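Local coordinates for beta sliding clamp (Bartonella birtlesii LL-WM9, PDB 6PTR), which probably encircles DNA as a ring-shaped head-to-tail homodimer, tethering DNA polymerases and other proteins to it and giving them processivity, at residues N367-A370 against E371-Y374; F256-Y259 against Q260-I263; L82-I85 against V86-L89; K144-H147 against L148-T152; N335-Y338 against L339-A343. All coordinates share one frame; numbering follows the deposited sequence. Where two conformers were deposited one is given.

Contact 1: residues N367-A370 against E371-Y374; sequences NNNA and EVLY
A chi1 of 91° swings the carboxamide of Asn-369 in toward the chain that follows, and a bend at chi2 (-91°) folds Glu-371 back so that its carboxylate comes over the same amide. OD1 of Asn-369 accepts two backbone N-H groups. The stronger bond, from Val-372 N, is 2.9 Å long with an N-H...O angle of 158° and lies in the carbonyl plane of the amide. Glu-371 N, 2.8 Å from Asn-369 OD1, makes a more bent, weak bond. The weak bond closes an Asx turn, and with its partner it shapes the end of the hairpin loop joining strands 362-366 and 372-376, just where the second strand starts. The Glu-371 carboxylate lies almost parallel to the carboxamide, with OE2 above its face, 3.3 Å from Asn-369 CG. OE2 also comes within 3.1 Å of Asn-369 OD1; these are two acceptors, so the closeness is probably unfavourable and offset by the two N-H groups on OD1. A water spans the turn, 2.6 Å from both Asn-369 O and Val-372 O. Past the loop, Val-372 is buried against Val-193 and Leu-373 pairs its backbone with Gln-192.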
loop_
_atom_site.group_PDB
_atom_site.type_symbol
_atom_site.label_atom_id
_atom_site.label_comp_id
_atom_site.label_asym_id
_atom_site.label_seq_id
_atom_site.Cartn_x
_atom_site.Cartn_y
_atom_site.Cartn_z
ATOM N N ASN C 367 -21.400 -11.823 24.088
ATOM C CA ASN C 367 -22.238 -12.207 25.216
ATOM C C ASN C 367 -23.714 -12.040 24.895
ATOM O O ASN C 367 -24.542 -12.825 25.370
ATOM C CB ASN C 367 -21.856 -11.380 26.445
ATOM C CG ASN C 367 -22.333 -12.003 27.758
ATOM O OD1 ASN C 367 -22.731 -13.169 27.810
ATOM N ND2 ASN C 367 -22.277 -11.222 28.826
ATOM N N ASN C 368 -24.060 -11.072 24.044
ATOM C CA ASN C 368 -25.473 -10.794 23.805
ATOM C C ASN C 368 -26.114 -11.841 22.891
ATOM O O ASN C 368 -27.052 -12.540 23.296
ATOM C CB ASN C 368 -25.661 -9.356 23.265
ATOM C CG ASN C 368 -25.445 -9.220 21.750
ATOM O OD1 ASN C 368 -24.320 -9.085 21.279
ATOM N ND2 ASN C 368 -26.538 -9.213 20.996
ATOM N N ASN C 369 -25.596 -12.009 21.676
ATOM C CA ASN C 369 -26.502 -12.390 20.603
ATOM C C ASN C 369 -26.704 -13.899 20.516
ATOM O O ASN C 369 -25.937 -14.704 21.057
ATOM C CB ASN C 369 -26.009 -11.856 19.259
ATOM C CG ASN C 369 -25.131 -12.837 18.548
ATOM O OD1 ASN C 369 -25.617 -13.774 17.918
ATOM N ND2 ASN C 369 -23.828 -12.640 18.650
ATOM N N ALA C 370 -27.753 -14.268 19.771
ATOM C CA ALA C 370 -28.204 -15.639 19.657
ATOM C C ALA C 370 -28.166 -16.192 18.240
ATOM O O ALA C 370 -28.445 -17.380 18.058
ATOM C CB ALA C 370 -29.639 -15.763 20.194
ATOM N N GLU C 371 -27.842 -15.384 17.233
ATOM C CA GLU C 371 -27.942 -15.835 15.852
ATOM C C GLU C 371 -26.593 -16.195 15.229
ATOM O O GLU C 371 -26.573 -16.903 14.214
ATOM C CB GLU C 371 -28.635 -14.769 14.993
ATOM C CG GLU C 371 -27.750 -13.588 14.595
ATOM C CD GLU C 371 -27.789 -12.425 15.572
ATOM O OE1 GLU C 371 -28.890 -12.112 16.069
ATOM O OE2 GLU C 371 -26.721 -11.820 15.832
ATOM N N VAL C 372 -25.484 -15.754 15.817
ATOM C CA VAL C 372 -24.138 -15.934 15.271
ATOM C C VAL C 372 -23.277 -16.650 16.302
ATOM O O VAL C 372 -23.266 -16.263 17.473
ATOM C CB VAL C 372 -23.502 -14.569 14.923
ATOM C CG1 VAL C 372 -22.131 -14.747 14.290
ATOM C CG2 VAL C 372 -24.415 -13.758 14.015
ATOM N N LEU C 373 -22.499 -17.641 15.868
ATOM C CA LEU C 373 -21.512 -18.213 16.772
ATOM C C LEU C 373 -20.236 -18.488 15.998
ATOM O O LEU C 373 -20.248 -18.666 14.776
ATOM C CB LEU C 373 -22.011 -19.497 17.444
ATOM C CG LEU C 373 -22.423 -20.698 16.587
ATOM C CD1 LEU C 373 -21.214 -21.593 16.248
ATOM C CD2 LEU C 373 -23.536 -21.508 17.274
ATOM N N TYR C 374 -19.137 -18.549 16.732
ATOM C CA TYR C 374 -17.859 -18.891 16.150
ATOM C C TYR C 374 -17.271 -20.067 16.914
ATOM O O TYR C 374 -17.511 -20.239 18.116
ATOM C CB TYR C 374 -16.903 -17.698 16.181
ATOM C CG TYR C 374 -17.516 -16.521 15.502
ATOM C CD1 TYR C 374 -17.534 -16.452 14.109
ATOM C CD2 TYR C 374 -18.141 -15.513 16.232
ATOM C CE1 TYR C 374 -18.123 -15.400 13.459
ATOM C CE2 TYR C 374 -18.744 -14.432 15.581
ATOM C CZ TYR C 374 -18.733 -14.395 14.193
ATOM O OH TYR C 374 -19.324 -13.347 13.545
HETATM O O HOH W 1 -24.753 -16.560 19.618
#

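Contact 2: residues F256-Y259 against Q260-I263; sequences FPDY and QRVI
Asp-258 and Arg-261 form a salt bridge across a turn in the loop between strands 245-250 and 269-274. Arg-261 NE gives an almost straight hydrogen bond (178°, 2.8 Å) to Asp-258 OD2, which lies in the guanidinium plane but is itself met from above its carboxylate, the two planes being nearly perpendicular. A water bridges the pair a second time, from Asp-258 OD2 to Arg-261 NH2, and another links Asp-258 OD1 to Gln-260 N. Backbone bonds wind the chain into a short 3-10 turn: Arg-261 N to Asp-258 O (3.1 Å) and Val-262 N to Tyr-259 O (3.0 Å). Asp-258 is also the centre of an inverse gamma turn, closed by a weak bond from Tyr-259 N to Pro-257 O. The remaining contacts surround the Tyr-259 ring, whose chi1 of 67° folds it back over its own backbone and the next amide. Gln-260 CG rests over one face, 3.5 Å from Tyr-259 CE1, while Ile-263 CD1 meets the edge at 4.2 Å from Tyr-259 CD1. Gln-260 NE2 makes only a weak bond to the tyrosine OH, whose stronger partners are His-171 and Arg-181. The bound peptide hydrogen-bonds to the Asp-258 backbone and packs on Pro-257, Asp-258, Arg-261 and Val-262. Charge and water tie the carboxylate to Arg-261, which probably gives this side of the griselimycin site a defined shape.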
loop_
_atom_site.group_PDB
_atom_site.type_symbol
_atom_site.label_atom_id
_atom_site.label_comp_id
_atom_site.label_asym_id
_atom_site.label_seq_id
_atom_site.Cartn_x
_atom_site.Cartn_y
_atom_site.Cartn_z
ATOM N N PHE C 256 -20.181 -30.217 1.228
ATOM C CA PHE C 256 -19.643 -29.557 2.418
ATOM C C PHE C 256 -19.626 -30.528 3.606
ATOM O O PHE C 256 -20.500 -31.391 3.725
ATOM C CB PHE C 256 -20.490 -28.323 2.740
ATOM C CG PHE C 256 -19.805 -27.310 3.606
ATOM C CD1 PHE C 256 -18.844 -26.471 3.067
ATOM C CD2 PHE C 256 -20.110 -27.199 4.964
ATOM C CE1 PHE C 256 -18.194 -25.523 3.852
ATOM C CE2 PHE C 256 -19.478 -26.241 5.753
ATOM C CZ PHE C 256 -18.510 -25.395 5.179
ATOM N N PRO C 257 -18.631 -30.424 4.499
ATOM C CA PRO C 257 -18.572 -31.355 5.638
ATOM C C PRO C 257 -19.754 -31.219 6.585
ATOM O O PRO C 257 -20.490 -30.231 6.584
ATOM C CB PRO C 257 -17.258 -30.988 6.356
ATOM C CG PRO C 257 -16.420 -30.298 5.298
ATOM C CD PRO C 257 -17.416 -29.592 4.381
ATOM N N ASP C 258 -19.912 -32.255 7.412
ATOM C CA ASP C 258 -20.961 -32.336 8.432
ATOM C C ASP C 258 -20.528 -31.458 9.607
ATOM O O ASP C 258 -20.128 -31.923 10.677
ATOM C CB ASP C 258 -21.179 -33.792 8.815
ATOM C CG ASP C 258 -22.324 -33.998 9.792
ATOM O OD1 ASP C 258 -23.032 -33.030 10.123
ATOM O OD2 ASP C 258 -22.492 -35.155 10.218
ATOM N N TYR C 259 -20.610 -30.141 9.370
ATOM C CA TYR C 259 -20.035 -29.151 10.276
ATOM C C TYR C 259 -20.699 -29.143 11.643
ATOM O O TYR C 259 -20.083 -28.686 12.607
ATOM C CB TYR C 259 -20.117 -27.740 9.661
ATOM C CG TYR C 259 -21.554 -27.298 9.549
ATOM C CD1 TYR C 259 -22.185 -26.659 10.619
ATOM C CD2 TYR C 259 -22.306 -27.596 8.420
ATOM C CE1 TYR C 259 -23.519 -26.315 10.560
ATOM C CE2 TYR C 259 -23.662 -27.246 8.353
ATOM C CZ TYR C 259 -24.249 -26.618 9.424
ATOM O OH TYR C 259 -25.576 -26.282 9.405
ATOM N N GLN C 260 -21.950 -29.606 11.760
ATOM C CA GLN C 260 -22.598 -29.609 13.068
ATOM C C GLN C 260 -21.844 -30.481 14.058
ATOM O O GLN C 260 -21.932 -30.250 15.264
ATOM C CB GLN C 260 -24.056 -30.064 12.947
ATOM C CG GLN C 260 -24.881 -29.059 12.155
ATOM C CD GLN C 260 -26.326 -29.483 11.974
ATOM O OE1 GLN C 260 -26.825 -30.347 12.690
ATOM N NE2 GLN C 260 -27.005 -28.864 11.021
ATOM N N ARG C 261 -21.052 -31.433 13.573
ATOM C CA ARG C 261 -20.310 -32.273 14.496
ATOM C C ARG C 261 -19.256 -31.497 15.273
ATOM O O ARG C 261 -18.820 -31.975 16.327
ATOM C CB ARG C 261 -19.635 -33.409 13.741
ATOM C CG ARG C 261 -20.599 -34.367 13.092
ATOM C CD ARG C 261 -19.886 -35.657 12.798
ATOM N NE ARG C 261 -20.601 -36.450 11.807
ATOM C CZ ARG C 261 -20.368 -37.738 11.622
ATOM N NH1 ARG C 261 -19.448 -38.333 12.365
ATOM N NH2 ARG C 261 -21.037 -38.420 10.703
ATOM N N VAL C 262 -18.812 -30.334 14.781
ATOM C CA VAL C 262 -17.710 -29.640 15.457
ATOM C C VAL C 262 -18.169 -28.536 16.391
ATOM O O VAL C 262 -17.332 -27.956 17.096
ATOM C CB VAL C 262 -16.675 -29.061 14.473
ATOM C CG1 VAL C 262 -16.307 -30.092 13.440
ATOM C CG2 VAL C 262 -17.158 -27.765 13.813
ATOM N N ILE C 263 -19.460 -28.233 16.440
ATOM C CA ILE C 263 -19.908 -27.104 17.246
ATOM C C ILE C 263 -20.134 -27.602 18.662
ATOM O O ILE C 263 -21.032 -28.419 18.903
ATOM C CB ILE C 263 -21.167 -26.455 16.628
ATOM C CG1 ILE C 263 -20.825 -25.931 15.230
ATOM C CG2 ILE C 263 -21.689 -25.347 17.522
ATOM C CD1 ILE C 263 -21.962 -25.255 14.522
HETATM O O HOH W 2 -23.787 -30.698 9.645
HETATM O O HOH W 3 -22.112 -37.182 8.200
#

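Contact 3: residues L82-I85 against V86-L89; sequences LYDI and VRKL
Val-86 meets Leu-82 one helical turn back, through both backbone and side chain. Its N donates to Leu-82 O over 3.0 Å, nearly straight and close to the direction of the carbonyl. With CG2 anti to its own carbonyl carbon, Val-86 brings that methyl to 3.2 Å from Leu-82 O and 4.0 Å from Leu-82 CD1; the two side chains run alongside each other and point the same way. Ile-85, the residue before it, meets Lys-88 and Leu-89. Its carbonyl O accepts from Lys-88 N at 3.0 Å, a more bent bond (140°) spanning three residues instead of four, as Leu-89 N does in turn with Val-86 O. Its CG2 touches Leu-89 CD1 at 4.3 Å. Arg-87 carries the polar side of the helix. A bend at chi3 (37°) folds its guanidinium back beside Asp-84, so that NH2 comes 3.7 Å from Asp-84 CB, which lies at the edge of the group. The salt bridge from NH2 to Asp-84 OD1 is long, 3.8 Å, and the two charged planes are close to perpendicular, so attraction here is probably loose. Lys-88 CG lies over the rim of one guanidinium face, while its NZ reaches across the dimer interface to Asp-283 of the second subunit. Helix 79-88 lies against helix 15-26 through Leu-82 on Leu-22 and Val-86 on Phe-18, and against the four-stranded sheet that includes strands 94-99 and 114-119 through Ile-85 on Phe-116 and Leu-118 and through Val-86 and Leu-89 on Ile-95.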
loop_
_atom_site.group_PDB
_atom_site.type_symbol
_atom_site.label_atom_id
_atom_site.label_comp_id
_atom_site.label_asym_id
_atom_site.label_seq_id
_atom_site.Cartn_x
_atom_site.Cartn_y
_atom_site.Cartn_z
ATOM N N LEU C 82 -9.113 0.467 -19.653
ATOM C CA LEU C 82 -10.236 1.392 -19.743
ATOM C C LEU C 82 -10.496 2.053 -18.401
ATOM O O LEU C 82 -10.715 3.263 -18.337
ATOM C CB LEU C 82 -11.484 0.670 -20.219
ATOM C CG LEU C 82 -12.726 1.539 -20.364
ATOM C CD1 LEU C 82 -12.508 2.669 -21.389
ATOM C CD2 LEU C 82 -13.900 0.664 -20.764
ATOM N N TYR C 83 -10.464 1.271 -17.313
ATOM C CA TYR C 83 -10.662 1.845 -15.981
ATOM C C TYR C 83 -9.605 2.902 -15.669
ATOM O O TYR C 83 -9.924 3.992 -15.176
ATOM C CB TYR C 83 -10.635 0.745 -14.911
ATOM C CG TYR C 83 -11.042 1.256 -13.545
ATOM C CD1 TYR C 83 -12.370 1.528 -13.270
ATOM C CD2 TYR C 83 -10.098 1.487 -12.545
ATOM C CE1 TYR C 83 -12.766 2.002 -12.032
ATOM C CE2 TYR C 83 -10.482 1.964 -11.287
ATOM C CZ TYR C 83 -11.828 2.215 -11.045
ATOM O OH TYR C 83 -12.251 2.698 -9.817
ATOM N N ASP C 84 -8.330 2.593 -15.937
ATOM C CA ASP C 84 -7.277 3.554 -15.629
ATOM C C ASP C 84 -7.439 4.829 -16.449
ATOM O O ASP C 84 -7.150 5.927 -15.954
ATOM C CB ASP C 84 -5.904 2.924 -15.863
ATOM C CG ASP C 84 -5.574 1.839 -14.845
ATOM O OD1 ASP C 84 -6.149 1.851 -13.736
ATOM O OD2 ASP C 84 -4.733 0.971 -15.154
ATOM N N ILE C 85 -7.903 4.714 -17.696
ATOM C CA ILE C 85 -8.130 5.903 -18.515
ATOM C C ILE C 85 -9.254 6.751 -17.924
ATOM O O ILE C 85 -9.084 7.951 -17.666
ATOM C CB ILE C 85 -8.431 5.504 -19.972
ATOM C CG1 ILE C 85 -7.158 4.995 -20.654
ATOM C CG2 ILE C 85 -9.077 6.672 -20.739
ATOM C CD1 ILE C 85 -7.454 4.260 -21.968
ATOM N N VAL C 86 -10.407 6.128 -17.665
ATOM C CA VAL C 86 -11.554 6.876 -17.156
ATOM C C VAL C 86 -11.246 7.496 -15.793
ATOM O O VAL C 86 -11.678 8.624 -15.490
ATOM C CB VAL C 86 -12.787 5.951 -17.114
ATOM C CG1 VAL C 86 -14.039 6.720 -16.585
ATOM C CG2 VAL C 86 -13.088 5.411 -18.511
ATOM N N ARG C 87 -10.470 6.800 -14.961
ATOM C CA ARG C 87 -10.067 7.372 -13.676
ATOM C C ARG C 87 -9.407 8.737 -13.825
ATOM O O ARG C 87 -9.558 9.600 -12.954
ATOM C CB ARG C 87 -9.119 6.423 -12.947
ATOM C CG ARG C 87 -8.652 6.935 -11.580
ATOM C CD ARG C 87 -7.603 5.995 -11.022
ATOM N NE ARG C 87 -6.755 5.516 -12.109
ATOM C CZ ARG C 87 -5.543 5.981 -12.399
ATOM N NH1 ARG C 87 -4.975 6.945 -11.660
ATOM N NH2 ARG C 87 -4.893 5.461 -13.432
ATOM N N LYS C 88 -8.671 8.959 -14.912
ATOM C CA LYS C 88 -7.946 10.206 -15.102
ATOM C C LYS C 88 -8.736 11.262 -15.861
ATOM O O LYS C 88 -8.237 12.385 -16.017
ATOM C CB LYS C 88 -6.635 9.954 -15.846
ATOM C CG LYS C 88 -5.685 9.036 -15.130
ATOM C CD LYS C 88 -4.376 8.981 -15.878
ATOM C CE LYS C 88 -3.515 7.846 -15.358
ATOM N NZ LYS C 88 -2.270 7.757 -16.148
ATOM N N LEU C 89 -9.923 10.941 -16.336
ATOM C CA LEU C 89 -10.721 11.964 -16.996
ATOM C C LEU C 89 -11.538 12.736 -15.963
ATOM O O LEU C 89 -11.924 12.181 -14.925
ATOM C CB LEU C 89 -11.639 11.337 -18.039
ATOM C CG LEU C 89 -10.888 10.601 -19.148
ATOM C CD1 LEU C 89 -11.857 9.814 -20.039
ATOM C CD2 LEU C 89 -10.071 11.594 -19.976
#

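Contact 4: residues K144-H147 against L148-T152; sequences KLKH and LLDCT
Cys-151 places its sulfur over one face of the His-147 ring, a sulfur-aromatic contact: SG is 3.9 Å from the ring centroid and 25° off its normal, shifted toward the CE1 side, with SG to His-147 CE1 3.6 Å. The imidazole reaches this position by extending anti to its backbone N (chi1 172°), while the cysteine SG turns back along the helix. Round the helix, Lys-146 stays extended to CE and then bends at chi4, dropping NZ onto Asp-150 OD2 at 2.7 Å. This salt bridge uses the syn lone pair of OD2. Leu-145 and Leu-149 make the apolar contact, CG to CD1 3.9 Å. All three pairs are spaced i to i+4, one turn apart on an alpha-helix, and here they follow helix 142-152 of the central domain. Backbone bonds of the same spacing hold them in step, among them Asp-150 N to Lys-146 O at 2.7 Å. Thr-152 OG1 adds a bond to Leu-148 O at 2.9 Å. Further out, Asp-150 OD1 accepts from Gln-218 NE2, a second partner that probably steadies the carboxylate. Leu-149 packs on Leu-217 and Leu-221 of helix 211-221, and Leu-148 sits on Val-193 and Met-195 of strand 189-196.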
loop_
_atom_site.group_PDB
_atom_site.type_symbol
_atom_site.label_atom_id
_atom_site.label_comp_id
_atom_site.label_asym_id
_atom_site.label_seq_id
_atom_site.Cartn_x
_atom_site.Cartn_y
_atom_site.Cartn_z
ATOM N N LYS C 144 -29.539 -7.266 5.179
ATOM C CA LYS C 144 -29.502 -8.589 5.797
ATOM C C LYS C 144 -28.466 -9.486 5.135
ATOM O O LYS C 144 -27.718 -10.179 5.830
ATOM C CB LYS C 144 -30.873 -9.260 5.747
ATOM C CG LYS C 144 -30.923 -10.545 6.558
ATOM C CD LYS C 144 -30.696 -10.226 8.033
ATOM C CE LYS C 144 -30.894 -11.442 8.915
ATOM N NZ LYS C 144 -31.198 -11.055 10.328
ATOM N N LEU C 145 -28.422 -9.518 3.798
ATOM C CA LEU C 145 -27.413 -10.341 3.125
ATOM C C LEU C 145 -26.008 -9.905 3.506
ATOM O O LEU C 145 -25.121 -10.740 3.731
ATOM C CB LEU C 145 -27.591 -10.270 1.605
ATOM C CG LEU C 145 -26.511 -11.073 0.855
ATOM C CD1 LEU C 145 -26.598 -12.561 1.189
ATOM C CD2 LEU C 145 -26.678 -10.847 -0.650
ATOM N N LYS C 146 -25.787 -8.596 3.608
ATOM C CA LYS C 146 -24.473 -8.134 4.033
ATOM C C LYS C 146 -24.133 -8.649 5.427
ATOM O O LYS C 146 -22.987 -9.030 5.691
ATOM C CB LYS C 146 -24.425 -6.614 4.018
ATOM C CG LYS C 146 -23.065 -6.063 4.398
ATOM C CD LYS C 146 -23.086 -4.544 4.379
ATOM C CE LYS C 146 -21.698 -3.944 4.613
ATOM N NZ LYS C 146 -21.144 -4.258 5.947
ATOM N N HIS C 147 -25.112 -8.626 6.333
ATOM C CA HIS C 147 -24.891 -9.132 7.683
ATOM C C HIS C 147 -24.485 -10.599 7.648
ATOM O O HIS C 147 -23.531 -11.003 8.319
ATOM C CB HIS C 147 -26.151 -8.934 8.517
ATOM C CG HIS C 147 -26.098 -9.597 9.859
ATOM N ND1 HIS C 147 -25.264 -9.167 10.869
ATOM C CD2 HIS C 147 -26.775 -10.662 10.354
ATOM C CE1 HIS C 147 -25.431 -9.938 11.929
ATOM N NE2 HIS C 147 -26.344 -10.851 11.644
ATOM N N LEU C 148 -25.202 -11.416 6.868
ATOM C CA LEU C 148 -24.869 -12.841 6.800
ATOM C C LEU C 148 -23.454 -13.050 6.288
ATOM O O LEU C 148 -22.698 -13.868 6.830
ATOM C CB LEU C 148 -25.871 -13.573 5.912
ATOM C CG LEU C 148 -27.340 -13.440 6.309
ATOM C CD1 LEU C 148 -28.232 -13.947 5.195
ATOM C CD2 LEU C 148 -27.594 -14.207 7.598
ATOM N N LEU C 149 -23.078 -12.325 5.226
ATOM C CA LEU C 149 -21.744 -12.482 4.662
ATOM C C LEU C 149 -20.678 -11.903 5.588
ATOM O O LEU C 149 -19.575 -12.458 5.695
ATOM C CB LEU C 149 -21.673 -11.812 3.286
ATOM C CG LEU C 149 -22.587 -12.465 2.253
ATOM C CD1 LEU C 149 -22.636 -11.668 0.959
ATOM C CD2 LEU C 149 -22.173 -13.904 1.965
ATOM N N ASP C 150 -20.984 -10.788 6.257
ATOM C CA ASP C 150 -20.046 -10.214 7.227
ATOM C C ASP C 150 -19.748 -11.171 8.369
ATOM O O ASP C 150 -18.632 -11.168 8.908
ATOM C CB ASP C 150 -20.596 -8.915 7.819
ATOM C CG ASP C 150 -20.392 -7.718 6.918
ATOM O OD1 ASP C 150 -19.515 -7.763 6.028
ATOM O OD2 ASP C 150 -21.105 -6.714 7.134
ATOM N N CYS C 151 -20.729 -11.975 8.776
ATOM C CA CYS C 151 -20.474 -12.933 9.853
ATOM C C CYS C 151 -19.576 -14.095 9.434
ATOM O O CYS C 151 -18.997 -14.752 10.311
ATOM C CB CYS C 151 -21.783 -13.517 10.383
ATOM S SG CYS C 151 -22.838 -12.394 11.303
ATOM N N THR C 152 -19.454 -14.389 8.135
ATOM C CA THR C 152 -18.878 -15.654 7.696
ATOM C C THR C 152 -17.702 -15.532 6.739
ATOM O O THR C 152 -16.888 -16.461 6.684
ATOM C CB THR C 152 -19.955 -16.531 7.039
ATOM O OG1 THR C 152 -20.653 -15.770 6.045
ATOM C CG2 THR C 152 -20.966 -17.001 8.091
#

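Contact 5: residues N335-Y338 against L339-A343; sequences NSRY and LLDIA
Arg-337 forms a salt bridge with Asp-341 one turn along the N-capped helix 336-345, gripping the single oxygen OD1 side-on with NE and NH1, both at 2.8 Å. The arginine was modelled in two conformers, and the grip is that of the one described. Bends at chi2 and chi3 carry the guanidinium round; OD1 lies near its plane, whereas both nitrogens come from the same face of the carboxylate. Asp-341 OD2 has its own salt bridge to Arg-189, which probably keeps the carboxylate charged and turned this way. The cap is Asn-335, whose OD1 accepts from Tyr-338 N at 2.9 Å, the donor standing well above the amide plane. Regular i to i+4 bonds follow, from Leu-339 N to Asn-335 O (3.0 Å) through Ile-342 N to Tyr-338 O. Packing completes the contact. Leu-340 CB lies over the centre of the Arg-337 guanidinium, 3.6 Å from NH1, and the Tyr-338 ring turns an edge to Asp-341, CD1 to OD2 3.9 Å. Leu-339 rests on Phe-278 of helix 275-285 and on Leu-376 of strand 372-376, where Ile-342 also packs, joining the helix to the eight-stranded sheet shared by the central and C-terminal domains. On the Tyr-338 ring, the ND2 of the capping Asn-335 stands 3.6 Å above the plane, over its centre.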
loop_
_atom_site.group_PDB
_atom_site.type_symbol
_atom_site.label_atom_id
_atom_site.label_comp_id
_atom_site.label_asym_id
_atom_site.label_seq_id
_atom_site.Cartn_x
_atom_site.Cartn_y
_atom_site.Cartn_z
ATOM N N ASN C 335 -4.186 -19.849 18.022
ATOM C CA ASN C 335 -3.579 -18.970 17.040
ATOM C C ASN C 335 -4.006 -17.538 17.333
ATOM O O ASN C 335 -5.202 -17.233 17.364
ATOM C CB ASN C 335 -4.031 -19.408 15.638
ATOM C CG ASN C 335 -3.474 -18.537 14.541
ATOM O OD1 ASN C 335 -3.575 -17.311 14.600
ATOM N ND2 ASN C 335 -2.910 -19.170 13.511
ATOM N N SER C 336 -3.030 -16.665 17.595
ATOM C CA SER C 336 -3.345 -15.305 18.027
ATOM C C SER C 336 -4.060 -14.517 16.933
ATOM O O SER C 336 -4.934 -13.701 17.229
ATOM C CB SER C 336 -2.064 -14.590 18.450
ATOM O OG SER C 336 -1.122 -14.567 17.392
ATOM N N ARG C 337 -3.662 -14.700 15.676
ATOM C CA ARG C 337 -4.355 -14.015 14.593
ATOM C C ARG C 337 -5.809 -14.460 14.505
ATOM O O ARG C 337 -6.701 -13.643 14.262
ATOM C CB ARG C 337 -3.645 -14.255 13.265
ATOM C CG ARG C 337 -4.285 -13.481 12.115
ATOM C CD ARG C 337 -4.288 -11.980 12.403
ATOM N NE ARG C 337 -5.641 -11.439 12.499
ATOM C CZ ARG C 337 -5.925 -10.172 12.794
ATOM N NH1 ARG C 337 -7.195 -9.761 12.837
ATOM N NH2 ARG C 337 -4.939 -9.317 13.045
ATOM N N TYR C 338 -6.067 -15.752 14.692
ATOM C CA TYR C 338 -7.446 -16.218 14.637
ATOM C C TYR C 338 -8.259 -15.657 15.792
ATOM O O TYR C 338 -9.444 -15.346 15.628
ATOM C CB TYR C 338 -7.496 -17.750 14.640
ATOM C CG TYR C 338 -6.885 -18.398 13.407
ATOM C CD1 TYR C 338 -6.551 -17.648 12.288
ATOM C CD2 TYR C 338 -6.655 -19.778 13.370
ATOM C CE1 TYR C 338 -6.002 -18.244 11.147
ATOM C CE2 TYR C 338 -6.095 -20.388 12.246
ATOM C CZ TYR C 338 -5.780 -19.614 11.136
ATOM O OH TYR C 338 -5.231 -20.200 10.016
ATOM N N LEU C 339 -7.650 -15.534 16.977
ATOM C CA LEU C 339 -8.343 -14.892 18.089
ATOM C C LEU C 339 -8.694 -13.455 17.755
ATOM O O LEU C 339 -9.807 -12.999 18.037
ATOM C CB LEU C 339 -7.486 -14.925 19.356
ATOM C CG LEU C 339 -7.396 -16.218 20.153
ATOM C CD1 LEU C 339 -6.312 -16.029 21.222
ATOM C CD2 LEU C 339 -8.732 -16.551 20.794
ATOM N N LEU C 340 -7.760 -12.718 17.150
ATOM C CA LEU C 340 -8.066 -11.337 16.780
ATOM C C LEU C 340 -9.133 -11.283 15.691
ATOM O O LEU C 340 -10.007 -10.410 15.721
ATOM C CB LEU C 340 -6.792 -10.630 16.332
ATOM C CG LEU C 340 -5.809 -10.452 17.498
ATOM C CD1 LEU C 340 -4.506 -9.873 17.000
ATOM C CD2 LEU C 340 -6.427 -9.550 18.555
ATOM N N ASP C 341 -9.091 -12.224 14.742
ATOM C CA ASP C 341 -10.139 -12.276 13.722
ATOM C C ASP C 341 -11.516 -12.385 14.365
ATOM O O ASP C 341 -12.437 -11.633 14.019
ATOM C CB ASP C 341 -9.912 -13.454 12.765
ATOM C CG ASP C 341 -8.698 -13.278 11.873
ATOM O OD1 ASP C 341 -8.234 -12.129 11.665
ATOM O OD2 ASP C 341 -8.225 -14.309 11.351
ATOM N N ILE C 342 -11.675 -13.308 15.318
ATOM C CA ILE C 342 -12.993 -13.519 15.902
ATOM C C ILE C 342 -13.366 -12.368 16.828
ATOM O O ILE C 342 -14.514 -11.905 16.829
ATOM C CB ILE C 342 -13.029 -14.881 16.609
ATOM C CG1 ILE C 342 -12.912 -15.984 15.559
ATOM C CG2 ILE C 342 -14.315 -15.026 17.414
ATOM C CD1 ILE C 342 -12.557 -17.360 16.171
ATOM N N ALA C 343 -12.405 -11.865 17.612
ATOM C CA ALA C 343 -12.696 -10.682 18.423
ATOM C C ALA C 343 -13.188 -9.532 17.551
ATOM O O ALA C 343 -14.108 -8.792 17.937
ATOM C CB ALA C 343 -11.455 -10.270 19.218
#

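How the contacts relate
From the N terminus the order is contact 3, contact 4, contact 2, contact 5, contact 1. They lie in series; none nests in or crosses another. Contacts 3, 4 and 5 are turns of helices, one in each of the three domains; contact 2 lies in the loop between strands 245-250 and 269-274, and contact 1 closes a hairpin loop. Contact 1 touches three others: Val-372 and Tyr-374 pack on Cys-151 of contact 4, Leu-373 on Ile-263 of contact 2, and Tyr-374 on Ile-342 of contact 5, so strand 372-376 ties two helices to the loop of contact 2. Contact 3 stands apart, its centre about 44 Å from that of contact 1, and faces the second subunit.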